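Local coordinates for protein aspartyl-tRNA synthetase 2 (Thermus thermophilus, PDB 1N9W) that charges both tRNA(Asp) and tRNA(Asn) with L-aspartate, first activating the amino acid with ATP to Asp-AMP and then transferring it to the tRNA acceptor end, at residues L4-K9 with D38-V43; L19-W24 with L54-L59; I267-H272 with F313-P318; R277-E282 with R297-Y302. One frame throughout, in Å; residues are numbered along the deposited sequence.

Contact 1. Residues L4-K9 with D38-V43; sequences LVRDLK and DRSGVV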
# COMPACT_ATOMS: atom_id res chain seq x y z
N LEU B 4 24.66 -9.96 -3.80
CA LEU B 4 23.66 -10.13 -4.85
C LEU B 4 24.36 -10.10 -6.20
O LEU B 4 25.43 -9.50 -6.35
CB LEU B 4 22.65 -9.00 -4.78
CG LEU B 4 21.55 -9.12 -3.72
CD1 LEU B 4 20.85 -7.76 -3.50
CD2 LEU B 4 20.55 -10.16 -4.19
N VAL B 5 23.76 -10.74 -7.19
CA VAL B 5 24.31 -10.78 -8.54
C VAL B 5 24.60 -9.37 -9.09
O VAL B 5 25.61 -9.15 -9.75
CB VAL B 5 23.36 -11.52 -9.50
CG1 VAL B 5 23.83 -11.37 -10.95
CG2 VAL B 5 23.30 -13.00 -9.11
N ARG B 6 23.72 -8.41 -8.81
CA ARG B 6 23.95 -7.07 -9.33
C ARG B 6 25.16 -6.35 -8.74
O ARG B 6 25.72 -5.47 -9.39
CB ARG B 6 22.70 -6.20 -9.17
CG ARG B 6 22.25 -5.96 -7.74
CD ARG B 6 21.24 -4.83 -7.69
NE ARG B 6 20.57 -4.79 -6.39
CZ ARG B 6 19.31 -5.16 -6.18
NH1 ARG B 6 18.57 -5.60 -7.20
NH2 ARG B 6 18.81 -5.13 -4.96
N ASP B 7 25.59 -6.73 -7.54
CA ASP B 7 26.72 -6.06 -6.93
C ASP B 7 28.04 -6.80 -7.11
O ASP B 7 29.09 -6.37 -6.62
CB ASP B 7 26.44 -5.84 -5.44
CG ASP B 7 25.15 -5.10 -5.20
OD1 ASP B 7 24.96 -4.04 -5.83
OD2 ASP B 7 24.32 -5.57 -4.39
N LEU B 8 28.00 -7.93 -7.81
CA LEU B 8 29.22 -8.70 -8.00
C LEU B 8 30.35 -7.91 -8.67
O LEU B 8 31.52 -8.18 -8.42
CB LEU B 8 28.93 -9.99 -8.77
CG LEU B 8 28.04 -11.01 -8.05
CD1 LEU B 8 27.74 -12.17 -9.00
CD2 LEU B 8 28.72 -11.52 -6.77
N LYS B 9 30.00 -6.94 -9.52
CA LYS B 9 31.03 -6.14 -10.18
C LYS B 9 32.04 -5.56 -9.19
O LYS B 9 33.22 -5.44 -9.50
CB LYS B 9 30.40 -4.97 -10.96
CG LYS B 9 30.04 -5.27 -12.41
CD LYS B 9 28.91 -6.29 -12.53
CE LYS B 9 28.60 -6.57 -14.00
NZ LYS B 9 27.52 -7.59 -14.17
N ASP B 38 19.35 -14.81 -8.55
CA ASP B 38 18.74 -14.34 -7.33
C ASP B 38 17.75 -13.24 -7.73
O ASP B 38 17.47 -13.09 -8.93
CB ASP B 38 19.80 -13.91 -6.27
CG ASP B 38 20.73 -12.81 -6.74
OD1 ASP B 38 20.32 -12.02 -7.62
OD2 ASP B 38 21.87 -12.71 -6.20
N ARG B 39 17.20 -12.53 -6.76
CA ARG B 39 16.22 -11.51 -7.07
C ARG B 39 16.77 -10.38 -7.94
O ARG B 39 16.01 -9.59 -8.49
CB ARG B 39 15.60 -10.94 -5.78
CG ARG B 39 16.59 -10.32 -4.79
CD ARG B 39 15.87 -9.85 -3.52
NE ARG B 39 16.70 -9.04 -2.65
CZ ARG B 39 17.52 -9.51 -1.72
NH1 ARG B 39 17.62 -10.81 -1.53
NH2 ARG B 39 18.23 -8.67 -0.99
N SER B 40 18.09 -10.32 -8.07
CA SER B 40 18.72 -9.25 -8.86
C SER B 40 19.29 -9.68 -10.21
O SER B 40 19.77 -8.84 -10.96
CB SER B 40 19.83 -8.57 -8.05
OG SER B 40 20.96 -9.42 -7.95
N GLY B 41 19.25 -10.97 -10.52
CA GLY B 41 19.77 -11.40 -11.81
C GLY B 41 20.35 -12.80 -11.85
O GLY B 41 20.10 -13.62 -10.96
N VAL B 42 21.11 -13.10 -12.90
CA VAL B 42 21.72 -14.41 -13.04
C VAL B 42 23.24 -14.33 -13.17
O VAL B 42 23.78 -13.38 -13.74
CB VAL B 42 21.18 -15.20 -14.28
CG1 VAL B 42 19.66 -15.35 -14.20
CG2 VAL B 42 21.57 -14.49 -15.58
N VAL B 43 23.91 -15.32 -12.62
CA VAL B 43 25.36 -15.38 -12.69
C VAL B 43 25.82 -16.81 -12.96
O VAL B 43 25.23 -17.79 -12.47
CB VAL B 43 26.01 -14.87 -11.38
CG1 VAL B 43 25.68 -15.80 -10.20
CG2 VAL B 43 27.51 -14.76 -11.57
O HOH W 1 16.43 -6.80 -4.75
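Val5 lays its CG2 methyl against the carboxylate of Asp38, 3.3 Å from OD2, while its other methyl, CG1, lies 3.4 Å from the carbonyl O of Val42. CG1 stands anti to the backbone N (chi1 171°), which sends one methyl to the Asp38 carboxylate and the other to Val42 O. The N-terminal residues 4-9 thus sit on the type I turn from Asp38 to Gly41 that joins strands 31-38 and 41-47 of the OB-fold, the anticodon-binding domain.

Two polar side chains of the turn receive backbone N-H groups. Val5 N donates to the syn lone pair of Asp38 OD2 at 2.9 Å, and Arg6 N reaches Ser40 OG at 3.1 Å. Ser40 OG in turn donates to Asp38 OD1, 2.7 Å away, and Ser40 N binds the same oxygen from the same face of the carboxylate, closing an Asx turn. Gly41 follows with backbone angles at which a side chain would collide with the carbonyl O of Ser40.

On the side of the second subunit Leu4 CD2 lies over the centre of one face of the Arg39 guanidinium, and Arg6 NH1 comes 3.3 Å from Ser40 CB. A water accepts from Arg6 NH2 and, weakly, from Arg39 NE. Both arginines find their main partners on the second subunit, Asp143 for Arg6 and Glu191 and Asp143 for Arg39. Leu8 CD1 meets Val43 CG2, beside Leu18 of strand 15-28.

With both carboxylate oxygens of the buried Asp38 accepting hydrogen bonds, its rotation is probably restricted and its negative charge stabilised, while the two arginines turn their positive charge to the dimer interface.

Contact 2. Residues L19-W24 with L54-L59; sequences LGFLHW and LPESAL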
# COMPACT_ATOMS: atom_id res chain seq x y z
N LEU B 19 23.23 -16.66 -2.84
CA LEU B 19 22.04 -17.41 -2.45
C LEU B 19 21.09 -17.23 -3.62
O LEU B 19 20.94 -16.12 -4.12
CB LEU B 19 21.39 -16.84 -1.17
CG LEU B 19 22.25 -16.92 0.11
CD1 LEU B 19 21.53 -16.23 1.27
CD2 LEU B 19 22.54 -18.39 0.44
N GLY B 20 20.49 -18.32 -4.09
CA GLY B 20 19.58 -18.22 -5.22
C GLY B 20 19.05 -19.56 -5.67
O GLY B 20 19.06 -20.52 -4.90
N PHE B 21 18.59 -19.64 -6.91
CA PHE B 21 18.05 -20.89 -7.47
C PHE B 21 18.79 -21.29 -8.72
O PHE B 21 19.19 -20.44 -9.52
CB PHE B 21 16.57 -20.74 -7.82
CG PHE B 21 15.71 -20.34 -6.67
CD1 PHE B 21 15.58 -19.00 -6.31
CD2 PHE B 21 15.03 -21.31 -5.93
CE1 PHE B 21 14.79 -18.63 -5.24
CE2 PHE B 21 14.24 -20.94 -4.85
CZ PHE B 21 14.11 -19.60 -4.50
N LEU B 22 18.96 -22.59 -8.92
CA LEU B 22 19.65 -23.09 -10.10
C LEU B 22 18.80 -22.86 -11.36
O LEU B 22 17.85 -23.60 -11.63
CB LEU B 22 19.94 -24.58 -9.92
CG LEU B 22 20.73 -25.33 -11.00
CD1 LEU B 22 22.09 -24.68 -11.24
CD2 LEU B 22 20.90 -26.78 -10.54
N HIS B 23 19.15 -21.84 -12.14
CA HIS B 23 18.42 -21.51 -13.36
C HIS B 23 18.59 -22.67 -14.37
O HIS B 23 17.61 -23.16 -14.91
CB HIS B 23 18.93 -20.20 -13.96
CG HIS B 23 17.95 -19.51 -14.85
ND1 HIS B 23 16.79 -18.93 -14.38
CD2 HIS B 23 17.94 -19.33 -16.19
CE1 HIS B 23 16.11 -18.42 -15.39
NE2 HIS B 23 16.79 -18.65 -16.50
N TRP B 24 19.83 -23.08 -14.61
CA TRP B 24 20.14 -24.22 -15.47
C TRP B 24 21.52 -24.75 -15.16
O TRP B 24 22.29 -24.15 -14.41
CB TRP B 24 20.01 -23.93 -16.99
CG TRP B 24 20.82 -22.81 -17.55
CD1 TRP B 24 20.34 -21.63 -18.04
CD2 TRP B 24 22.25 -22.74 -17.68
NE1 TRP B 24 21.37 -20.83 -18.47
CE2 TRP B 24 22.56 -21.48 -18.26
CE3 TRP B 24 23.30 -23.61 -17.37
CZ2 TRP B 24 23.87 -21.08 -18.52
CZ3 TRP B 24 24.61 -23.21 -17.64
CH2 TRP B 24 24.88 -21.95 -18.21
N LEU B 54 18.60 -30.92 -9.39
CA LEU B 54 17.78 -30.49 -10.52
C LEU B 54 17.62 -28.97 -10.60
O LEU B 54 17.90 -28.25 -9.65
CB LEU B 54 16.38 -31.14 -10.45
CG LEU B 54 16.25 -32.63 -10.77
CD1 LEU B 54 14.83 -33.16 -10.43
CD2 LEU B 54 16.56 -32.85 -12.25
N PRO B 55 17.18 -28.47 -11.77
CA PRO B 55 16.98 -27.03 -11.94
C PRO B 55 15.91 -26.58 -10.94
O PRO B 55 15.02 -27.36 -10.57
CB PRO B 55 16.51 -26.90 -13.38
CG PRO B 55 17.20 -28.04 -14.06
CD PRO B 55 17.08 -29.17 -13.07
N GLU B 56 16.00 -25.32 -10.52
CA GLU B 56 15.10 -24.69 -9.56
C GLU B 56 15.36 -25.12 -8.12
O GLU B 56 14.53 -24.90 -7.24
CB GLU B 56 13.62 -24.93 -9.94
CG GLU B 56 13.13 -24.06 -11.11
CD GLU B 56 13.55 -22.59 -11.01
OE1 GLU B 56 13.40 -21.98 -9.92
OE2 GLU B 56 14.04 -22.04 -12.02
N SER B 57 16.51 -25.75 -7.87
CA SER B 57 16.85 -26.12 -6.50
C SER B 57 17.38 -24.84 -5.87
O SER B 57 17.98 -24.00 -6.56
CB SER B 57 17.95 -27.20 -6.47
OG SER B 57 17.42 -28.49 -6.69
N ALA B 58 17.14 -24.65 -4.57
CA ALA B 58 17.64 -23.47 -3.88
C ALA B 58 19.07 -23.79 -3.48
O ALA B 58 19.34 -24.85 -2.91
CB ALA B 58 16.79 -23.18 -2.65
N LEU B 59 19.99 -22.87 -3.76
CA LEU B 59 21.40 -23.09 -3.46
C LEU B 59 22.12 -21.96 -2.74
O LEU B 59 21.69 -20.81 -2.72
CB LEU B 59 22.17 -23.31 -4.76
CG LEU B 59 21.72 -24.28 -5.84
CD1 LEU B 59 22.68 -24.12 -7.00
CD2 LEU B 59 21.72 -25.71 -5.33
O HOH W 2 14.99 -23.29 -14.20
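Leu22 points its side chain at the 54-59 segment, where strand 15-28 of the OB-fold barrel pairs antiparallel with strand 58-67. Its CG is trans to the backbone N (chi1 -177°), and this carries CD2 to 3.5 Å from the carbonyl O of Leu54, while CB meets Leu59 CD1 at 4.0 Å.

On the face opposite Leu59, Phe21 pairs with Ala58 in a non-hydrogen-bonded pair. The ring brings CE2 to 4.0 Å from Ala58 CB and presents its edge to the carbonyl O of Glu56; Phe223 of the second subunit meets this ring edge-to-face.

Gly20 and Leu59 form the hydrogen-bonded pair. Beyond the Phe21-Ala58 pair, backbone bonds run on into the type II turn from Leu54 to Ser57: Leu22 N donates to Ser57 O in the carbonyl plane.

Glu56 leaves the turn pointing away, but a bend at chi2 (-45°) folds its carboxylate back beside Phe21 CB. OE1 is engaged by Arg37 and Arg117, and a water donates to both OE2 and His23 O. Glu56 N, in the turn, donates to a lone pair of Leu22 O at 2.8 Å.

Contact 3. Residues I267-H272 with F313-P318; sequences IPRLTH and FVTRYP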
# COMPACT_ATOMS: atom_id res chain seq x y z
N ILE B 267 -0.19 17.30 -21.24
CA ILE B 267 -0.85 16.29 -22.05
C ILE B 267 -1.99 16.89 -22.85
O ILE B 267 -2.79 17.67 -22.32
CB ILE B 267 -1.41 15.16 -21.18
CG1 ILE B 267 -0.26 14.48 -20.43
CG2 ILE B 267 -2.18 14.17 -22.03
CD1 ILE B 267 -0.72 13.42 -19.46
N PRO B 268 -2.09 16.53 -24.14
CA PRO B 268 -3.14 17.00 -25.05
C PRO B 268 -4.56 16.77 -24.55
O PRO B 268 -4.94 15.64 -24.24
CB PRO B 268 -2.85 16.23 -26.33
CG PRO B 268 -1.36 16.10 -26.30
CD PRO B 268 -1.09 15.72 -24.87
N ARG B 269 -5.34 17.84 -24.46
CA ARG B 269 -6.73 17.76 -24.01
C ARG B 269 -7.63 17.67 -25.24
O ARG B 269 -7.34 18.29 -26.27
CB ARG B 269 -7.09 19.02 -23.20
CG ARG B 269 -6.15 19.38 -22.04
CD ARG B 269 -6.41 18.56 -20.78
NE ARG B 269 -5.87 19.18 -19.57
CZ ARG B 269 -4.58 19.20 -19.22
NH1 ARG B 269 -3.67 18.63 -19.99
NH2 ARG B 269 -4.21 19.79 -18.09
N LEU B 270 -8.72 16.92 -25.15
CA LEU B 270 -9.61 16.78 -26.29
C LEU B 270 -11.02 16.43 -25.85
O LEU B 270 -11.26 15.38 -25.25
CB LEU B 270 -9.09 15.71 -27.24
CG LEU B 270 -9.64 15.73 -28.67
CD1 LEU B 270 -9.27 17.04 -29.33
CD2 LEU B 270 -9.07 14.56 -29.45
N THR B 271 -11.96 17.32 -26.16
CA THR B 271 -13.36 17.12 -25.80
C THR B 271 -13.94 15.85 -26.42
O THR B 271 -13.63 15.50 -27.55
CB THR B 271 -14.21 18.31 -26.26
OG1 THR B 271 -13.66 19.52 -25.74
CG2 THR B 271 -15.64 18.15 -25.75
N HIS B 272 -14.79 15.17 -25.65
CA HIS B 272 -15.43 13.95 -26.12
C HIS B 272 -16.23 14.23 -27.38
O HIS B 272 -16.57 13.32 -28.13
CB HIS B 272 -16.34 13.39 -25.01
CG HIS B 272 -17.25 12.30 -25.47
ND1 HIS B 272 -18.47 12.54 -26.07
CD2 HIS B 272 -17.13 10.95 -25.40
CE1 HIS B 272 -19.06 11.40 -26.35
NE2 HIS B 272 -18.27 10.41 -25.96
N PHE B 313 -5.84 13.18 -22.98
CA PHE B 313 -6.95 13.43 -22.07
C PHE B 313 -8.23 13.67 -22.86
O PHE B 313 -8.28 14.54 -23.74
CB PHE B 313 -6.66 14.65 -21.19
CG PHE B 313 -6.00 14.32 -19.88
CD1 PHE B 313 -6.59 13.42 -18.99
CD2 PHE B 313 -4.81 14.94 -19.51
CE1 PHE B 313 -6.00 13.15 -17.76
CE2 PHE B 313 -4.21 14.68 -18.28
CZ PHE B 313 -4.81 13.78 -17.40
N VAL B 314 -9.27 12.89 -22.56
CA VAL B 314 -10.57 13.04 -23.21
C VAL B 314 -11.46 13.73 -22.18
O VAL B 314 -11.86 13.12 -21.19
CB VAL B 314 -11.18 11.68 -23.59
CG1 VAL B 314 -12.50 11.88 -24.33
CG2 VAL B 314 -10.22 10.90 -24.47
N THR B 315 -11.78 15.00 -22.43
CA THR B 315 -12.58 15.79 -21.51
C THR B 315 -14.03 16.01 -21.92
O THR B 315 -14.42 15.73 -23.05
CB THR B 315 -11.96 17.17 -21.30
OG1 THR B 315 -11.88 17.84 -22.56
CG2 THR B 315 -10.56 17.04 -20.72
N ARG B 316 -14.81 16.54 -20.98
CA ARG B 316 -16.23 16.85 -21.17
C ARG B 316 -17.07 15.72 -21.78
O ARG B 316 -17.33 15.71 -22.98
CB ARG B 316 -16.39 18.11 -22.02
CG ARG B 316 -15.87 19.39 -21.38
CD ARG B 316 -16.64 19.75 -20.11
NE ARG B 316 -16.15 20.98 -19.51
CZ ARG B 316 -16.21 22.18 -20.09
NH1 ARG B 316 -16.75 22.31 -21.30
NH2 ARG B 316 -15.73 23.25 -19.47
N TYR B 317 -17.50 14.78 -20.94
CA TYR B 317 -18.32 13.67 -21.39
C TYR B 317 -19.80 14.02 -21.20
O TYR B 317 -20.14 14.81 -20.32
CB TYR B 317 -18.00 12.40 -20.61
CG TYR B 317 -16.79 11.63 -21.10
CD1 TYR B 317 -15.51 12.17 -21.02
CD2 TYR B 317 -16.94 10.36 -21.64
CE1 TYR B 317 -14.40 11.46 -21.46
CE2 TYR B 317 -15.83 9.64 -22.09
CZ TYR B 317 -14.57 10.19 -22.00
OH TYR B 317 -13.48 9.49 -22.45
N PRO B 318 -20.69 13.43 -22.02
CA PRO B 318 -22.13 13.68 -21.92
C PRO B 318 -22.68 13.21 -20.57
O PRO B 318 -22.35 12.13 -20.11
CB PRO B 318 -22.70 12.86 -23.08
CG PRO B 318 -21.61 12.91 -24.08
CD PRO B 318 -20.38 12.66 -23.24
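Phe313 sets its ring against Ile267, with CD2 3.7 Å from Ile267 CG2, and lies side by side with the Arg269 chain, the guanidinium plane turned 68° from the ring. Its backbone N begins a parallel ladder at Pro268 O, and its O accepts a weak bond from Leu270 N. The salt bridges of Arg269 lead away to Glu228 and Glu235 of helix 227-248.

Val314 faces the other side of the sheet, its CG1 3.8 Å from Leu270 O. Thr315 N takes that same carbonyl from well above its plane, and Thr315 O receives His272 N almost head-on at 2.7 Å. Strand 269-271 is thereby joined as an end strand to the class II synthetase sheet.

Arg316 CB touches Thr271 CG2, and Arg316 O lies 3.2 Å from His272 CB. His272 CD2 lies over a face of the Tyr317 ring, 3.8 Å from Tyr317 CE2, the two ring planes inclined at 40°. Pro318 completes the run, its CD 3.4 Å above the imidazole plane in a CH-pi contact. His272 reaches both residues because its CG is trans to the backbone N (chi1 169°). With an alanine at His272, Pro318 CD would probably lose the ring beneath it and Tyr317 part of its packing.

The ladder is thus held by backbone polarity, whereas residues 316-318 meet the His272 side chain through carbon atoms and ring faces, with no hydrogen bond to the imidazole across the contact.

Contact 4. Residues R277-E282 with R297-Y302; sequences RILKEE and RLLGEY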
# COMPACT_ATOMS: atom_id res chain seq x y z
N ARG B 277 -15.86 13.32 -33.36
CA ARG B 277 -15.92 13.66 -34.78
C ARG B 277 -14.63 13.30 -35.50
O ARG B 277 -14.66 12.94 -36.68
CB ARG B 277 -16.21 15.15 -34.96
CG ARG B 277 -15.22 16.07 -34.28
CD ARG B 277 -15.44 17.50 -34.71
NE ARG B 277 -15.11 17.69 -36.12
CZ ARG B 277 -13.87 17.66 -36.60
NH1 ARG B 277 -12.84 17.44 -35.79
NH2 ARG B 277 -13.65 17.84 -37.89
N ILE B 278 -13.51 13.40 -34.80
CA ILE B 278 -12.22 13.05 -35.39
C ILE B 278 -12.27 11.59 -35.83
O ILE B 278 -11.65 11.20 -36.82
CB ILE B 278 -11.07 13.26 -34.37
CG1 ILE B 278 -10.91 14.75 -34.06
CG2 ILE B 278 -9.77 12.69 -34.92
CD1 ILE B 278 -9.90 15.06 -32.98
N LEU B 279 -13.02 10.78 -35.09
CA LEU B 279 -13.16 9.37 -35.40
C LEU B 279 -14.00 9.15 -36.65
O LEU B 279 -13.76 8.22 -37.42
CB LEU B 279 -13.82 8.63 -34.23
CG LEU B 279 -12.98 8.42 -32.96
CD1 LEU B 279 -13.85 7.85 -31.85
CD2 LEU B 279 -11.82 7.47 -33.28
N LYS B 280 -14.99 10.01 -36.85
CA LYS B 280 -15.88 9.91 -38.00
C LYS B 280 -15.40 10.68 -39.23
O LYS B 280 -15.25 10.11 -40.31
CB LYS B 280 -17.27 10.40 -37.60
CG LYS B 280 -18.24 10.57 -38.75
CD LYS B 280 -19.57 11.14 -38.24
CE LYS B 280 -20.56 11.41 -39.38
NZ LYS B 280 -20.13 12.51 -40.29
N GLU B 281 -15.14 11.97 -39.04
CA GLU B 281 -14.71 12.85 -40.11
C GLU B 281 -13.24 12.74 -40.53
O GLU B 281 -12.86 13.27 -41.57
CB GLU B 281 -15.01 14.31 -39.72
CG GLU B 281 -16.50 14.61 -39.57
CD GLU B 281 -16.78 16.08 -39.33
OE1 GLU B 281 -16.00 16.93 -39.83
OE2 GLU B 281 -17.79 16.40 -38.66
N GLU B 282 -12.42 12.06 -39.75
CA GLU B 282 -11.01 11.92 -40.12
C GLU B 282 -10.51 10.49 -40.06
O GLU B 282 -9.61 10.11 -40.81
CB GLU B 282 -10.12 12.80 -39.21
CG GLU B 282 -10.47 14.28 -39.19
CD GLU B 282 -9.37 15.12 -38.55
OE1 GLU B 282 -9.61 16.32 -38.25
OE2 GLU B 282 -8.25 14.60 -38.35
N ARG B 297 -8.61 3.39 -28.94
CA ARG B 297 -7.36 2.91 -29.49
C ARG B 297 -6.98 3.75 -30.72
O ARG B 297 -5.80 4.07 -30.92
CB ARG B 297 -7.49 1.45 -29.90
CG ARG B 297 -6.20 0.66 -29.83
CD ARG B 297 -6.31 -0.64 -30.61
NE ARG B 297 -7.61 -1.29 -30.43
CZ ARG B 297 -8.07 -1.78 -29.28
NH1 ARG B 297 -7.34 -1.70 -28.18
NH2 ARG B 297 -9.27 -2.34 -29.24
N LEU B 298 -7.97 4.11 -31.52
CA LEU B 298 -7.75 4.91 -32.72
C LEU B 298 -7.34 6.33 -32.34
O LEU B 298 -6.53 6.96 -33.02
CB LEU B 298 -9.01 4.95 -33.59
CG LEU B 298 -9.13 3.94 -34.75
CD1 LEU B 298 -8.79 2.54 -34.27
CD2 LEU B 298 -10.54 3.98 -35.32
N LEU B 299 -7.90 6.83 -31.25
CA LEU B 299 -7.56 8.17 -30.78
C LEU B 299 -6.11 8.18 -30.31
O LEU B 299 -5.42 9.18 -30.47
CB LEU B 299 -8.49 8.57 -29.64
CG LEU B 299 -9.93 8.87 -30.08
CD1 LEU B 299 -10.84 8.90 -28.87
CD2 LEU B 299 -9.97 10.20 -30.82
N GLY B 300 -5.67 7.06 -29.75
CA GLY B 300 -4.31 6.96 -29.27
C GLY B 300 -3.32 7.21 -30.40
O GLY B 300 -2.40 8.02 -30.27
N GLU B 301 -3.51 6.49 -31.50
CA GLU B 301 -2.66 6.64 -32.68
C GLU B 301 -2.69 8.09 -33.16
O GLU B 301 -1.66 8.68 -33.48
CB GLU B 301 -3.15 5.71 -33.80
CG GLU B 301 -2.79 4.26 -33.59
CD GLU B 301 -1.33 3.97 -33.91
OE1 GLU B 301 -0.45 4.67 -33.35
OE2 GLU B 301 -1.06 3.06 -34.71
N TYR B 302 -3.90 8.66 -33.19
CA TYR B 302 -4.12 10.04 -33.62
C TYR B 302 -3.19 11.00 -32.87
O TYR B 302 -2.39 11.71 -33.48
CB TYR B 302 -5.58 10.44 -33.37
CG TYR B 302 -5.89 11.90 -33.69
CD1 TYR B 302 -6.06 12.32 -35.01
CD2 TYR B 302 -5.99 12.85 -32.67
CE1 TYR B 302 -6.31 13.67 -35.31
CE2 TYR B 302 -6.24 14.19 -32.96
CZ TYR B 302 -6.40 14.59 -34.28
OH TYR B 302 -6.64 15.92 -34.57
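The helical segments 277-282 and 297-302, of helices 272-283 and 293-306, run at 79° to each other with their axes 10.4 Å apart at closest approach, and the first carries a wider pi-type turn at 278-282. They form a helix pair in the class II synthetase domain, within the connection between parallel strands 269-271 and 311-315. No hydrogen bond links them; side chains alone make the contact.

Tyr302 reaches across to Ile278. Its CG is trans to the backbone N (chi1 176°), which extends the ring toward the first helix, and Ile278 CG2 sits 3.6 Å above the ring plane, displaced toward the rim on the CE1 side, in a CH-pi contact. The second branch of the isoleucine runs along the ring toward its phenol end, with CD1 3.7 Å from Tyr302 OH. Both branches therefore bear on the aromatic group, and the two side chains cross at about a right angle. Replacement of Tyr302 by an alanine would probably open a gap over Ile278 and deprive its CG2 methyl of the ring face on which it rests.

One turn earlier, at Leu298 and Leu299, Leu279 rests CD2 against two successive leucines, 3.8 Å from Leu298 CB and 4.0 Å from Leu299 CG. Leu291, in the connection between the helices, touches both Leu279 and Leu299 and continues this apolar patch.

Glu282 lies toward the surface. Its extended chain brings the carboxylate obliquely to the tyrosine ring, the two planes 66° apart, and OE2 stops 3.7 Å from Tyr302 CE1.

Overall arrangement
Contacts 1 and 2 both reach the same OB-fold sheet and touch where Asp38 CB meets Leu19 O, 3.3 Å apart; both also reach the second subunit. Contacts 3 and 4 lie in the synthetase domain, on the other side of the chain's centre, with no other chain on their segments. Contact 4 is nested in the connection closed by contact 3, and Leu270 CD2 packs on Ile278 CD1 between them. Contact 2 is the buried one; the other three are partly buried. Backbone pairing dominates contacts 2 and 3, antiparallel in one and parallel in the other, whereas contact 1 relies on side-chain acceptors and contact 4 on apolar packing.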